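Local coordinates for protein FimX (Pseudomonas aeruginosa PAO1, PDB 3HVA) that acts as a receptor for the second messenger c-di-GMP, this chain being its GGDEF domain, of the diguanylate cyclase family, at residues Lys43-Ala48 with Leu99-Thr104; Leu47-Leu52 with Asp93-Ala98. One frame throughout, in Å; residues are numbered along the deposited sequence.

Contact 1: Lys43-Ala48 with Leu99-Thr104; sequences KPSTLA and LFKGKT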
loop_
_atom_site.group_PDB
_atom_site.type_symbol
_atom_site.label_atom_id
_atom_site.label_comp_id
_atom_site.label_asym_id
_atom_site.label_seq_id
_atom_site.Cartn_x
_atom_site.Cartn_y
_atom_site.Cartn_z
ATOM N N LYS A 43 2.878 20.531 -6.388
ATOM C CA LYS A 43 1.651 19.788 -6.130
ATOM C C LYS A 43 1.984 18.610 -5.225
ATOM O O LYS A 43 2.737 17.719 -5.616
ATOM C CB LYS A 43 1.042 19.284 -7.440
ATOM C CG LYS A 43 -0.268 18.527 -7.275
ATOM C CD LYS A 43 -1.393 19.446 -6.829
ATOM C CE LYS A 43 -2.733 18.732 -6.868
ATOM N NZ LYS A 43 -3.068 18.264 -8.242
ATOM N N PRO A 44 1.435 18.611 -4.001
ATOM C CA PRO A 44 1.719 17.569 -3.009
ATOM C C PRO A 44 1.044 16.244 -3.345
ATOM O O PRO A 44 -0.115 16.229 -3.749
ATOM C CB PRO A 44 1.097 18.143 -1.732
ATOM C CG PRO A 44 0.002 19.022 -2.239
ATOM C CD PRO A 44 0.626 19.695 -3.420
ATOM N N SER A 45 1.771 15.146 -3.178
ATOM C CA SER A 45 1.185 13.817 -3.276
ATOM C C SER A 45 1.530 13.041 -2.015
ATOM O O SER A 45 2.411 13.441 -1.258
ATOM C CB SER A 45 1.701 13.075 -4.511
ATOM O OG SER A 45 1.176 13.632 -5.702
ATOM N N THR A 46 0.834 11.935 -1.786
ATOM C CA THR A 46 1.111 11.107 -0.623
ATOM C C THR A 46 1.486 9.692 -1.030
ATOM O O THR A 46 0.836 9.083 -1.878
ATOM C CB THR A 46 -0.084 11.052 0.344
ATOM O OG1 THR A 46 -0.231 12.319 0.993
ATOM C CG2 THR A 46 0.140 9.979 1.395
ATOM N N LEU A 47 2.545 9.175 -0.421
ATOM C CA LEU A 47 2.949 7.799 -0.642
ATOM C C LEU A 47 2.572 6.932 0.551
ATOM O O LEU A 47 2.993 7.188 1.679
ATOM C CB LEU A 47 4.453 7.711 -0.886
ATOM C CG LEU A 47 5.016 6.290 -0.872
ATOM C CD1 LEU A 47 4.571 5.514 -2.108
ATOM C CD2 LEU A 47 6.531 6.314 -0.759
ATOM N N ALA A 48 1.767 5.909 0.294
ATOM C CA ALA A 48 1.420 4.936 1.318
ATOM C C ALA A 48 2.206 3.654 1.082
ATOM O O ALA A 48 2.220 3.116 -0.025
ATOM C CB ALA A 48 -0.075 4.660 1.310
ATOM N N LEU A 99 -0.119 5.645 -4.177
ATOM C CA LEU A 99 0.244 7.038 -4.372
ATOM C C LEU A 99 -1.026 7.874 -4.470
ATOM O O LEU A 99 -1.895 7.603 -5.299
ATOM C CB LEU A 99 1.089 7.198 -5.637
ATOM C CG LEU A 99 1.607 8.597 -5.979
ATOM C CD1 LEU A 99 2.572 9.108 -4.919
ATOM C CD2 LEU A 99 2.277 8.578 -7.339
ATOM N N PHE A 100 -1.140 8.876 -3.606
ATOM C CA PHE A 100 -2.281 9.780 -3.634
ATOM C C PHE A 100 -1.873 11.107 -4.257
ATOM O O PHE A 100 -1.504 12.046 -3.553
ATOM C CB PHE A 100 -2.825 10.013 -2.223
ATOM C CG PHE A 100 -3.483 8.806 -1.616
ATOM C CD1 PHE A 100 -4.812 8.518 -1.883
ATOM C CD2 PHE A 100 -2.779 7.966 -0.770
ATOM C CE1 PHE A 100 -5.424 7.413 -1.323
ATOM C CE2 PHE A 100 -3.385 6.859 -0.207
ATOM C CZ PHE A 100 -4.709 6.581 -0.484
ATOM N N LYS A 101 -1.939 11.181 -5.581
ATOM C CA LYS A 101 -1.524 12.385 -6.285
ATOM C C LYS A 101 -2.429 13.573 -5.969
ATOM O O LYS A 101 -3.653 13.482 -6.065
ATOM C CB LYS A 101 -1.467 12.133 -7.794
ATOM C CG LYS A 101 -0.500 11.032 -8.187
ATOM C CD LYS A 101 0.022 11.236 -9.597
ATOM C CE LYS A 101 1.102 10.222 -9.929
ATOM N NZ LYS A 101 1.766 10.491 -11.234
ATOM N N GLY A 102 -1.814 14.683 -5.578
ATOM C CA GLY A 102 -2.544 15.908 -5.312
ATOM C C GLY A 102 -2.984 16.078 -3.871
ATOM O O GLY A 102 -3.564 17.102 -3.513
ATOM N N LYS A 103 -2.703 15.080 -3.040
ATOM C CA LYS A 103 -3.131 15.109 -1.649
ATOM C C LYS A 103 -1.954 15.105 -0.685
ATOM O O LYS A 103 -0.996 14.354 -0.862
ATOM C CB LYS A 103 -4.031 13.910 -1.343
ATOM C CG LYS A 103 -5.386 13.956 -2.018
ATOM C CD LYS A 103 -6.115 12.634 -1.843
ATOM C CE LYS A 103 -7.421 12.614 -2.610
ATOM N NZ LYS A 103 -8.384 13.635 -2.113
ATOM N N THR A 104 -2.033 15.951 0.334
ATOM C CA THR A 104 -1.090 15.893 1.437
ATOM C C THR A 104 -1.408 14.635 2.232
ATOM O O THR A 104 -2.504 14.087 2.112
ATOM C CB THR A 104 -1.233 17.116 2.352
ATOM O OG1 THR A 104 -2.468 17.035 3.073
ATOM C CG2 THR A 104 -1.215 18.393 1.531
#
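The Phe100 ring meets segment 43-48 at its edge. Thr46 O and Ala48 CB both lie near the ring plane, with Ala48 CB 4.3 Å from Phe100 CE2. CG of Phe100 stands opposite its carbonyl carbon (chi1 -69°), which carries the ring back toward Ala48 and turns CE2 to its CB. Thr46 and Phe100 form an antiparallel hydrogen-bonded pair. Phe100 N binds Thr46 O at 2.6 Å, nearly straight and in the carbonyl plane. The return bond, Thr46 N to Phe100 O at 2.9 Å, is more bent, and its donor sits above the carbonyl plane. A type II turn spans Phe100 to Lys103. Gly102 holds the third position with a positive phi of 92°, where glycine is the usual choice. Its N gives a hydrogen bond to Ser45 OG at 3.2 Å. The bent Lys43 chain lies over the turn, and Lys43 CE is unusually close to Gly102 CA at 3.2 Å. Pro44 CB and Thr104 CG2 pack side by side at 4.0 Å. Thr104 caps helix 105-120 through OG1 to Gln107 N. That helix covers the sheet face bearing Thr46 and Phe100 with Ala108 and Leu112, and Phe82 meets the Phe100 ring edge-to-face. On the other face Leu99 packs on Met31 and Ala34 of helix 24-41. Strand 135-142 pairs along the edge of 45-52 not used by 99-101.

Contact 2: Leu47-Leu52 with Asp93-Ala98; sequences LAYIHL and DSIFAA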
loop_
_atom_site.group_PDB
_atom_site.type_symbol
_atom_site.label_atom_id
_atom_site.label_comp_id
_atom_site.label_asym_id
_atom_site.label_seq_id
_atom_site.Cartn_x
_atom_site.Cartn_y
_atom_site.Cartn_z
ATOM N N LEU A 47 2.545 9.175 -0.421
ATOM C CA LEU A 47 2.949 7.799 -0.642
ATOM C C LEU A 47 2.572 6.932 0.551
ATOM O O LEU A 47 2.993 7.188 1.679
ATOM C CB LEU A 47 4.453 7.711 -0.886
ATOM C CG LEU A 47 5.016 6.290 -0.872
ATOM C CD1 LEU A 47 4.571 5.514 -2.108
ATOM C CD2 LEU A 47 6.531 6.314 -0.759
ATOM N N ALA A 48 1.767 5.909 0.294
ATOM C CA ALA A 48 1.420 4.936 1.318
ATOM C C ALA A 48 2.206 3.654 1.082
ATOM O O ALA A 48 2.220 3.116 -0.025
ATOM C CB ALA A 48 -0.075 4.660 1.310
ATOM N N TYR A 49 2.878 3.184 2.126
ATOM C CA TYR A 49 3.660 1.959 2.064
ATOM C C TYR A 49 2.952 0.922 2.931
ATOM O O TYR A 49 2.960 1.020 4.158
ATOM C CB TYR A 49 5.075 2.230 2.580
ATOM C CG TYR A 49 6.111 1.197 2.201
ATOM C CD1 TYR A 49 6.982 1.413 1.138
ATOM C CD2 TYR A 49 6.235 0.017 2.917
ATOM C CE1 TYR A 49 7.938 0.473 0.797
ATOM C CE2 TYR A 49 7.184 -0.926 2.585
ATOM C CZ TYR A 49 8.034 -0.694 1.524
ATOM O OH TYR A 49 8.981 -1.633 1.190
ATOM N N ILE A 50 2.332 -0.067 2.295
ATOM C CA ILE A 50 1.430 -0.968 3.008
ATOM C C ILE A 50 1.988 -2.375 3.224
ATOM O O ILE A 50 2.284 -3.092 2.270
ATOM C CB ILE A 50 0.066 -1.074 2.294
ATOM C CG1 ILE A 50 -0.458 0.319 1.939
ATOM C CG2 ILE A 50 -0.933 -1.821 3.163
ATOM C CD1 ILE A 50 -1.706 0.308 1.083
ATOM N N HIS A 51 2.123 -2.755 4.491
ATOM C CA HIS A 51 2.476 -4.119 4.860
ATOM C C HIS A 51 1.212 -4.928 5.110
ATOM O O HIS A 51 0.275 -4.438 5.739
ATOM C CB HIS A 51 3.297 -4.136 6.154
ATOM C CG HIS A 51 4.728 -3.733 5.982
ATOM N ND1 HIS A 51 5.567 -4.326 5.065
ATOM C CD2 HIS A 51 5.478 -2.817 6.642
ATOM C CE1 HIS A 51 6.767 -3.781 5.151
ATOM N NE2 HIS A 51 6.739 -2.862 6.101
ATOM N N LEU A 52 1.180 -6.163 4.625
ATOM C CA LEU A 52 0.198 -7.113 5.127
ATOM C C LEU A 52 0.781 -7.696 6.404
ATOM O O LEU A 52 1.832 -8.334 6.375
ATOM C CB LEU A 52 -0.082 -8.231 4.125
ATOM C CG LEU A 52 -0.803 -9.430 4.753
ATOM C CD1 LEU A 52 -2.080 -8.981 5.452
ATOM C CD2 LEU A 52 -1.103 -10.510 3.725
ATOM N N ASP A 93 5.928 -9.252 -2.127
ATOM C CA ASP A 93 5.126 -10.414 -1.753
ATOM C C ASP A 93 3.989 -10.055 -0.801
ATOM O O ASP A 93 2.850 -10.485 -0.984
ATOM C CB ASP A 93 6.013 -11.483 -1.112
ATOM C CG ASP A 93 7.023 -12.058 -2.081
ATOM O OD1 ASP A 93 6.744 -12.056 -3.299
ATOM O OD2 ASP A 93 8.092 -12.516 -1.628
ATOM N N SER A 94 4.312 -9.269 0.220
ATOM C CA SER A 94 3.345 -8.903 1.244
ATOM C C SER A 94 3.236 -7.394 1.355
ATOM O O SER A 94 2.766 -6.867 2.364
ATOM C CB SER A 94 3.776 -9.478 2.590
ATOM O OG SER A 94 5.095 -9.065 2.910
ATOM N N ILE A 95 3.675 -6.700 0.313
ATOM C CA ILE A 95 3.763 -5.250 0.356
ATOM C C ILE A 95 3.028 -4.590 -0.800
ATOM O O ILE A 95 3.297 -4.872 -1.969
ATOM C CB ILE A 95 5.230 -4.787 0.355
ATOM C CG1 ILE A 95 6.003 -5.489 1.473
ATOM C CG2 ILE A 95 5.315 -3.276 0.504
ATOM C CD1 ILE A 95 7.478 -5.160 1.504
ATOM N N PHE A 96 2.092 -3.712 -0.460
ATOM C CA PHE A 96 1.384 -2.915 -1.449
ATOM C C PHE A 96 1.834 -1.466 -1.343
ATOM O O PHE A 96 2.389 -1.052 -0.325
ATOM C CB PHE A 96 -0.128 -3.013 -1.232
ATOM C CG PHE A 96 -0.689 -4.383 -1.480
ATOM C CD1 PHE A 96 -1.573 -4.608 -2.521
ATOM C CD2 PHE A 96 -0.329 -5.448 -0.672
ATOM C CE1 PHE A 96 -2.088 -5.870 -2.749
ATOM C CE2 PHE A 96 -0.840 -6.710 -0.895
ATOM C CZ PHE A 96 -1.720 -6.922 -1.935
ATOM N N ALA A 97 1.598 -0.696 -2.399
ATOM C CA ALA A 97 1.951 0.716 -2.401
ATOM C C ALA A 97 0.824 1.547 -3.000
ATOM O O ALA A 97 0.191 1.136 -3.971
ATOM C CB ALA A 97 3.244 0.937 -3.169
ATOM N N ALA A 98 0.577 2.713 -2.416
ATOM C CA ALA A 98 -0.455 3.608 -2.915
ATOM C C ALA A 98 0.066 5.035 -3.012
ATOM O O ALA A 98 0.632 5.568 -2.060
ATOM C CB ALA A 98 -1.686 3.552 -2.024
HETATM O O HOH W 1 4.777 -7.664 5.068
#
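Two adjacent antiparallel strands at the centre of the GGDEF domain sheet meet here, and Ser94, Ile95 and Phe96 belong to the degenerate signature motif, which departs from GGDEF in this protein. Ile95 lies against two rings on one face of the sheet. Its CG2, anti to the backbone N, meets only Tyr49 of the two, 3.7 Å from CE2. The CG1-CD1 branch, opposite the carbonyl carbon (chi1 -53°), runs beside the imidazole, with CG1 3.8 Å from His51 ND1. It ends between His51 and Tyr49, with CD1 3.8 Å from Tyr49 OH. The rings also meet each other: His51 CE1 sits at the Tyr49 edge, and Tyr49 CD2 lies over a face of the imidazole, offset toward its rim. The opposite face of the sheet is apolar: Ala48 CB meets Ala98 CB at 3.9 Å, and Ile50 CB meets Phe96 CB at 4.0 Å. Paired backbone bonds join Ala48 to Ala98 and Ile50 to Phe96. A further one runs from Leu52 N to Ser94 O, 2.9 Å. Nearby, a water links Leu52 O to Ser94 OG, which is 2.6 Å from it. Helix 149-164 covers the sheet face bearing Tyr49, His51 and Ile95: Asp161 OD1 bonds His51 NE2, and His157 stacks on Tyr49. Helix 55-82 covers the other face, with Met78 against Ile50 and Phe96. Strand 135-142 pairs with the far edge of 47-52, and strand 87-90 with that of 95-101.

Contacts 1 and 2 are consecutive lengths of one antiparallel pairing, strand 45-52 with strand 95-101. They share Leu47 and Ala48, and their centres are about 15 Å apart. Contact 2 is about 3 Å from the centre of the chain. Contact 1 is about 13 Å from it, where the strands run out into loop and turn. The register carries through both. Ala48 is a paired residue in contact 2 and packs diagonally across the strands in contact 1. The degenerate signature segment lies at the contact 2 end. In active diguanylate cyclases the matching turn forms part of the nucleotide site; contact 1 is at the other end of the pairing.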